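Local coordinates for FAD-binding PCMH-type domain-containing protein (Gibberella zeae, PDB 6YJO) that binds FAD, held by covalent links to the protein, and probably acts as a flavin-dependent oxidase of oligosaccharides, at residues A[122-127]-A[334-339]; A[357-362]-A[447-452]. One frame throughout, in Å; residues are numbered along the deposited sequence.

Interaction 1 of 2, residues A[122-127]-A[334-339]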
loop_
_atom_site.group_PDB
_atom_site.type_symbol
_atom_site.label_atom_id
_atom_site.label_comp_id
_atom_site.label_asym_id
_atom_site.label_seq_id
_atom_site.Cartn_x
_atom_site.Cartn_y
_atom_site.Cartn_z
ATOM N N ALA A 122 14.620 1.059 -12.599
ATOM C CA ALA A 122 15.817 1.828 -12.925
ATOM C C ALA A 122 15.561 3.330 -13.012
ATOM O O ALA A 122 16.523 4.105 -13.040
ATOM C CB ALA A 122 16.418 1.332 -14.244
ATOM N N MET A 123 14.301 3.759 -13.048
ATOM C CA MET A 123 13.942 5.177 -13.088
ATOM C C MET A 123 13.541 5.582 -11.674
ATOM O O MET A 123 12.396 5.399 -11.260
ATOM C CB MET A 123 12.820 5.414 -14.091
ATOM C CG MET A 123 13.167 5.003 -15.512
ATOM S SD MET A 123 11.760 5.044 -16.642
ATOM C CE MET A 123 11.163 6.720 -16.387
ATOM N N ASP A 124 14.502 6.135 -10.919
ATOM C CA ASP A 124 14.284 6.437 -9.507
ATOM C C ASP A 124 14.765 7.834 -9.118
ATOM O O ASP A 124 15.023 8.082 -7.936
ATOM C CB ASP A 124 14.970 5.389 -8.624
ATOM C CG ASP A 124 16.484 5.404 -8.761
ATOM O OD1 ASP A 124 17.015 6.244 -9.516
ATOM O OD2 ASP A 124 17.147 4.569 -8.108
ATOM N N THR A 125 14.882 8.757 -10.068
ATOM C CA THR A 125 15.399 10.081 -9.749
ATOM C C THR A 125 14.362 10.890 -8.977
ATOM O O THR A 125 13.212 11.023 -9.410
ATOM C CB THR A 125 15.805 10.818 -11.030
ATOM O OG1 THR A 125 16.797 10.052 -11.730
ATOM C CG2 THR A 125 16.359 12.199 -10.706
ATOM N N VAL A 126 14.775 11.425 -7.824
ATOM C CA VAL A 126 13.964 12.341 -7.026
ATOM C C VAL A 126 14.447 13.758 -7.294
ATOM O O VAL A 126 15.645 13.990 -7.497
ATOM C CB VAL A 126 14.049 12.015 -5.520
ATOM C CG1 VAL A 126 13.210 13.002 -4.714
ATOM C CG2 VAL A 126 13.609 10.583 -5.247
ATOM N N THR A 127 13.514 14.708 -7.305
ATOM C CA THR A 127 13.827 16.114 -7.544
ATOM C C THR A 127 12.901 16.968 -6.691
ATOM O O THR A 127 11.678 16.888 -6.837
ATOM C CB THR A 127 13.676 16.466 -9.030
ATOM O OG1 THR A 127 14.704 15.815 -9.788
ATOM C CG2 THR A 127 13.770 17.967 -9.244
ATOM N N ASP A 334 17.759 3.931 2.212
ATOM C CA ASP A 334 18.025 4.270 0.817
ATOM C C ASP A 334 18.075 3.019 -0.054
ATOM O O ASP A 334 19.139 2.653 -0.556
ATOM C CB ASP A 334 19.335 5.060 0.706
ATOM C CG ASP A 334 19.530 5.683 -0.664
ATOM O OD1 ASP A 334 18.685 5.445 -1.551
ATOM O OD2 ASP A 334 20.527 6.415 -0.852
ATOM N N GLN A 335 16.925 2.374 -0.256
ATOM C CA GLN A 335 16.845 1.180 -1.094
ATOM C C GLN A 335 16.847 1.581 -2.563
ATOM O O GLN A 335 16.117 2.493 -2.964
ATOM C CB GLN A 335 15.574 0.379 -0.795
ATOM C CG GLN A 335 15.574 -0.405 0.508
ATOM C CD GLN A 335 16.729 -1.388 0.615
ATOM O OE1 GLN A 335 17.314 -1.789 -0.390
ATOM N NE2 GLN A 335 17.077 -1.760 1.842
ATOM N N ARG A 336 17.656 0.893 -3.366
ATOM C CA ARG A 336 17.720 1.130 -4.803
ATOM C C ARG A 336 17.977 -0.191 -5.512
ATOM O O ARG A 336 18.098 -1.249 -4.886
ATOM C CB ARG A 336 18.812 2.144 -5.160
ATOM C CG ARG A 336 18.600 3.517 -4.553
ATOM C CD ARG A 336 19.670 4.503 -4.984
ATOM N NE ARG A 336 19.532 4.897 -6.383
ATOM C CZ ARG A 336 19.989 6.035 -6.895
ATOM N NH1 ARG A 336 20.613 6.921 -6.129
ATOM N NH2 ARG A 336 19.812 6.296 -8.183
ATOM N N ARG A 337 18.068 -0.114 -6.827
ATOM C CA ARG A 337 18.392 -1.255 -7.668
ATOM C C ARG A 337 19.894 -1.529 -7.622
ATOM O O ARG A 337 20.697 -0.594 -7.663
ATOM C CB ARG A 337 17.952 -0.987 -9.105
ATOM C CG ARG A 337 18.302 -2.078 -10.091
ATOM C CD ARG A 337 17.715 -1.769 -11.458
ATOM N NE ARG A 337 17.823 -2.908 -12.365
ATOM C CZ ARG A 337 16.969 -3.927 -12.388
ATOM N NH1 ARG A 337 15.942 -3.954 -11.549
ATOM N NH2 ARG A 337 17.146 -4.921 -13.248
ATOM N N PRO A 338 20.310 -2.806 -7.550
ATOM C CA PRO A 338 19.458 -4.000 -7.572
ATOM C C PRO A 338 18.823 -4.315 -6.216
ATOM O O PRO A 338 19.386 -3.981 -5.172
ATOM C CB PRO A 338 20.430 -5.103 -7.985
ATOM C CG PRO A 338 21.727 -4.668 -7.385
ATOM C CD PRO A 338 21.739 -3.158 -7.450
ATOM N N TYR A 339 17.668 -4.977 -6.248
ATOM C CA TYR A 339 16.855 -5.230 -5.066
ATOM C C TYR A 339 16.519 -6.712 -5.018
ATOM O O TYR A 339 15.973 -7.255 -5.985
ATOM C CB TYR A 339 15.579 -4.382 -5.106
ATOM C CG TYR A 339 14.736 -4.430 -3.857
ATOM C CD1 TYR A 339 15.083 -3.696 -2.728
ATOM C CD2 TYR A 339 13.572 -5.183 -3.816
ATOM C CE1 TYR A 339 14.301 -3.728 -1.589
ATOM C CE2 TYR A 339 12.785 -5.219 -2.688
ATOM C CZ TYR A 339 13.152 -4.490 -1.575
ATOM O OH TYR A 339 12.365 -4.526 -0.444
HETATM O O HOH W 1 16.780 2.132 -8.670
#
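Arg336 reaches Asp124 with its guanidinium group and forms the salt bridge that carries this contact, with NE 3.0 Å from Asp124 OD2. The arginine chain turns at the CG-CD bond (chi3 72°), which swings NE and NH2 together onto the carboxylate. Arg336 NE and NH2 both donate to Asp124 OD2, NH2 from 3.2 Å, but both bonds are bent and weak. Asp124 OD1 also lies 3.1 Å from Arg336 NH2. The two flat groups are turned 67° apart, so the pair does not settle into a coplanar, two-pronged fork; it illustrates how electrostatic attraction can join two loops without well-aligned hydrogen bonds. With CG between its backbone N and carbonyl carbon (chi1 65°), Asp124 turns its carboxylate to the arginine. Asp124 is buried, and its cationic neighbour probably stabilises the negative charge.

At Arg337 the backbone takes over: its N donates to a water 3.2 Å away, which also lies close to Asp124 OD2, at a spacing too short to be taken at face value. The arrangement ties the FAD-binding domain, where 122-127 runs into an antiparallel sheet through strand 126-128, to the loop before strand 346-352. That strand edges the seven-stranded antiparallel sheet, which in the berberine bridge enzyme-like oxidases belongs to the substrate domain. The Arg337 side chain extends alongside Ala122, with CD 4.3 Å from Ala122 CA and 4.4 Å from Ala122 CB, and Leu74 packs against both residues. Its charged end passes beyond this contact to salt bridges with Glu57 and Asp121.

The chain then turns through a cis peptide before Pro338 to Tyr339, whose OH is hydrogen-bonded to NE2 of His102, a covalent attachment point of FAD, while its ring makes a cation-pi contact with Arg141.

Interaction 2 of 2, residues A[357-362]-A[447-452]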
loop_
_atom_site.group_PDB
_atom_site.type_symbol
_atom_site.label_atom_id
_atom_site.label_comp_id
_atom_site.label_asym_id
_atom_site.label_seq_id
_atom_site.Cartn_x
_atom_site.Cartn_y
_atom_site.Cartn_z
ATOM N N ARG A 357 -19.810 -3.757 20.288
ATOM C CA ARG A 357 -19.359 -4.612 21.385
ATOM C C ARG A 357 -19.345 -6.077 20.968
ATOM O O ARG A 357 -18.369 -6.794 21.206
ATOM C CB ARG A 357 -20.255 -4.422 22.613
ATOM C CG ARG A 357 -19.969 -5.430 23.726
ATOM C CD ARG A 357 -20.347 -4.910 25.107
ATOM N NE ARG A 357 -19.458 -3.838 25.553
ATOM C CZ ARG A 357 -18.303 -4.027 26.188
ATOM N NH1 ARG A 357 -17.872 -5.252 26.466
ATOM N NH2 ARG A 357 -17.569 -2.982 26.549
ATOM N N ASN A 358 -20.425 -6.535 20.331
ATOM C CA ASN A 358 -20.556 -7.943 19.977
ATOM C C ASN A 358 -19.661 -8.333 18.809
ATOM O O ASN A 358 -19.267 -9.501 18.712
ATOM C CB ASN A 358 -22.016 -8.263 19.651
ATOM C CG ASN A 358 -22.964 -7.852 20.767
ATOM O OD1 ASN A 358 -23.821 -6.990 20.579
ATOM N ND2 ASN A 358 -22.806 -8.466 21.938
ATOM N N GLN A 359 -19.325 -7.384 17.932
ATOM C CA GLN A 359 -18.383 -7.667 16.856
ATOM C C GLN A 359 -16.972 -7.847 17.401
ATOM O O GLN A 359 -16.250 -8.757 16.977
ATOM C CB GLN A 359 -18.432 -6.546 15.818
ATOM C CG GLN A 359 -19.542 -6.726 14.804
ATOM C CD GLN A 359 -20.055 -5.409 14.252
ATOM O OE1 GLN A 359 -19.392 -4.383 14.353
ATOM N NE2 GLN A 359 -21.262 -5.433 13.685
ATOM N N VAL A 360 -16.564 -6.998 18.350
ATOM C CA VAL A 360 -15.249 -7.149 18.964
ATOM C C VAL A 360 -15.178 -8.447 19.760
ATOM O O VAL A 360 -14.105 -9.050 19.874
ATOM C CB VAL A 360 -14.921 -5.929 19.851
ATOM C CG1 VAL A 360 -13.500 -6.027 20.395
ATOM C CG2 VAL A 360 -15.094 -4.636 19.068
ATOM N N LYS A 361 -16.308 -8.905 20.310
ATOM C CA LYS A 361 -16.311 -10.153 21.068
ATOM C C LYS A 361 -16.166 -11.359 20.144
ATOM O O LYS A 361 -15.502 -12.338 20.499
ATOM C CB LYS A 361 -17.586 -10.254 21.913
ATOM C CG LYS A 361 -17.602 -9.305 23.108
ATOM C CD LYS A 361 -19.001 -9.106 23.693
ATOM C CE LYS A 361 -19.491 -10.315 24.486
ATOM N NZ LYS A 361 -20.802 -10.051 25.153
ATOM N N SER A 362 -16.763 -11.299 18.948
ATOM C CA SER A 362 -16.629 -12.397 17.994
ATOM C C SER A 362 -15.197 -12.515 17.487
ATOM O O SER A 362 -14.685 -13.626 17.314
ATOM C CB SER A 362 -17.596 -12.199 16.825
ATOM O OG SER A 362 -17.403 -13.193 15.831
ATOM N N LYS A 447 -19.075 -10.487 10.025
ATOM C CA LYS A 447 -20.325 -11.246 9.994
ATOM C C LYS A 447 -21.547 -10.390 10.312
ATOM O O LYS A 447 -22.527 -10.387 9.559
ATOM C CB LYS A 447 -20.236 -12.425 10.969
ATOM C CG LYS A 447 -19.643 -13.687 10.352
ATOM C CD LYS A 447 -19.537 -14.836 11.351
ATOM C CE LYS A 447 -20.902 -15.341 11.793
ATOM N NZ LYS A 447 -20.834 -16.704 12.393
ATOM N N THR A 448 -21.510 -9.656 11.425
ATOM C CA THR A 448 -22.654 -8.864 11.865
ATOM C C THR A 448 -22.732 -7.496 11.193
ATOM O O THR A 448 -23.737 -6.797 11.358
ATOM C CB THR A 448 -22.596 -8.690 13.387
ATOM O OG1 THR A 448 -22.599 -9.979 14.011
ATOM C CG2 THR A 448 -23.789 -7.882 13.897
ATOM N N MET A 449 -21.719 -7.114 10.422
ATOM C CA MET A 449 -21.639 -5.772 9.861
ATOM C C MET A 449 -22.473 -5.672 8.587
ATOM O O MET A 449 -22.491 -6.595 7.768
ATOM C CB MET A 449 -20.177 -5.431 9.564
ATOM C CG MET A 449 -19.702 -4.090 10.099
ATOM S SD MET A 449 -17.937 -3.852 9.810
ATOM C CE MET A 449 -17.244 -4.976 11.020
ATOM N N ALA A 450 -23.173 -4.546 8.428
ATOM C CA ALA A 450 -23.908 -4.285 7.194
ATOM C C ALA A 450 -22.993 -4.471 5.991
ATOM O O ALA A 450 -21.861 -3.980 5.970
ATOM C CB ALA A 450 -24.487 -2.869 7.212
ATOM N N ASP A 451 -23.501 -5.180 4.978
ATOM C CA ASP A 451 -22.650 -5.640 3.886
ATOM C C ASP A 451 -21.880 -4.504 3.220
ATOM O O ASP A 451 -20.813 -4.738 2.637
ATOM C CB ASP A 451 -23.491 -6.377 2.847
ATOM C CG ASP A 451 -22.646 -7.003 1.762
ATOM O OD1 ASP A 451 -22.087 -8.095 2.002
ATOM O OD2 ASP A 451 -22.528 -6.398 0.674
ATOM N N GLY A 452 -22.397 -3.278 3.288
ATOM C CA GLY A 452 -21.749 -2.155 2.639
ATOM C C GLY A 452 -21.148 -1.145 3.596
ATOM O O GLY A 452 -20.947 0.015 3.226
#
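Gln359 lays its side chain against Thr448 and Met449, and van der Waals contact is the main currency of the pairing. Gln359 CG lies 3.9 Å from Thr448 CB, and the amide end continues over the same threonine, bringing Gln359 NE2 within 3.5 Å of the methyl CG2 of Thr448. This methyl stands anti to the threonine N, while OG1 lies beside that N. Met449 meets the glutamine at about a right angle: its chain bends at chi3 (-73°), and Met449 CE comes to 4.0 Å from Gln359 OE1.

The polar groups add little across this contact. Gln359 NE2 is 3.7 Å from Met449 N, but both are donors, so the approach is a packing contact. The glutamine's oxygen is instead taken by Thr356 N, just before helix 357-371, in the manner of one half of a capping box. That bond fixes the rotation of the amide and leaves NE2 turned to the 447-452 loop, an example of a capping side chain that doubles as a packing surface.

The contact lies away from the flavin, between the start of helix 357-371 and the loop that follows helix 431-446. Ser362 OG is hydrogen-bonded to Ser444 O in that second helix, Val360 packs on helix 252-268, and Asp451 forms salt bridges with Lys472 and Arg473 of helix 467-475.

From the N terminus, the chain enters interaction 1 at 122-127, passes through the rest of the FAD-binding sheet and the first four strands of the seven-stranded sheet, and closes a long loop at 334-339, with 206 residues between the segments. Strand 346-352 follows, and interaction 2 opens directly after it at 357-362, closing at 447-452 with 84 residues between, after strands 380-386 and 417-423 and helix 431-446. The two loops are in series, neither nested nor crossed. Their centres lie 43 Å apart: interaction 1 joins the FAD-binding part to the loop before strand 346-352, probably in the substrate domain; interaction 2 links the start of helix 357-371 to the loop after helix 431-446.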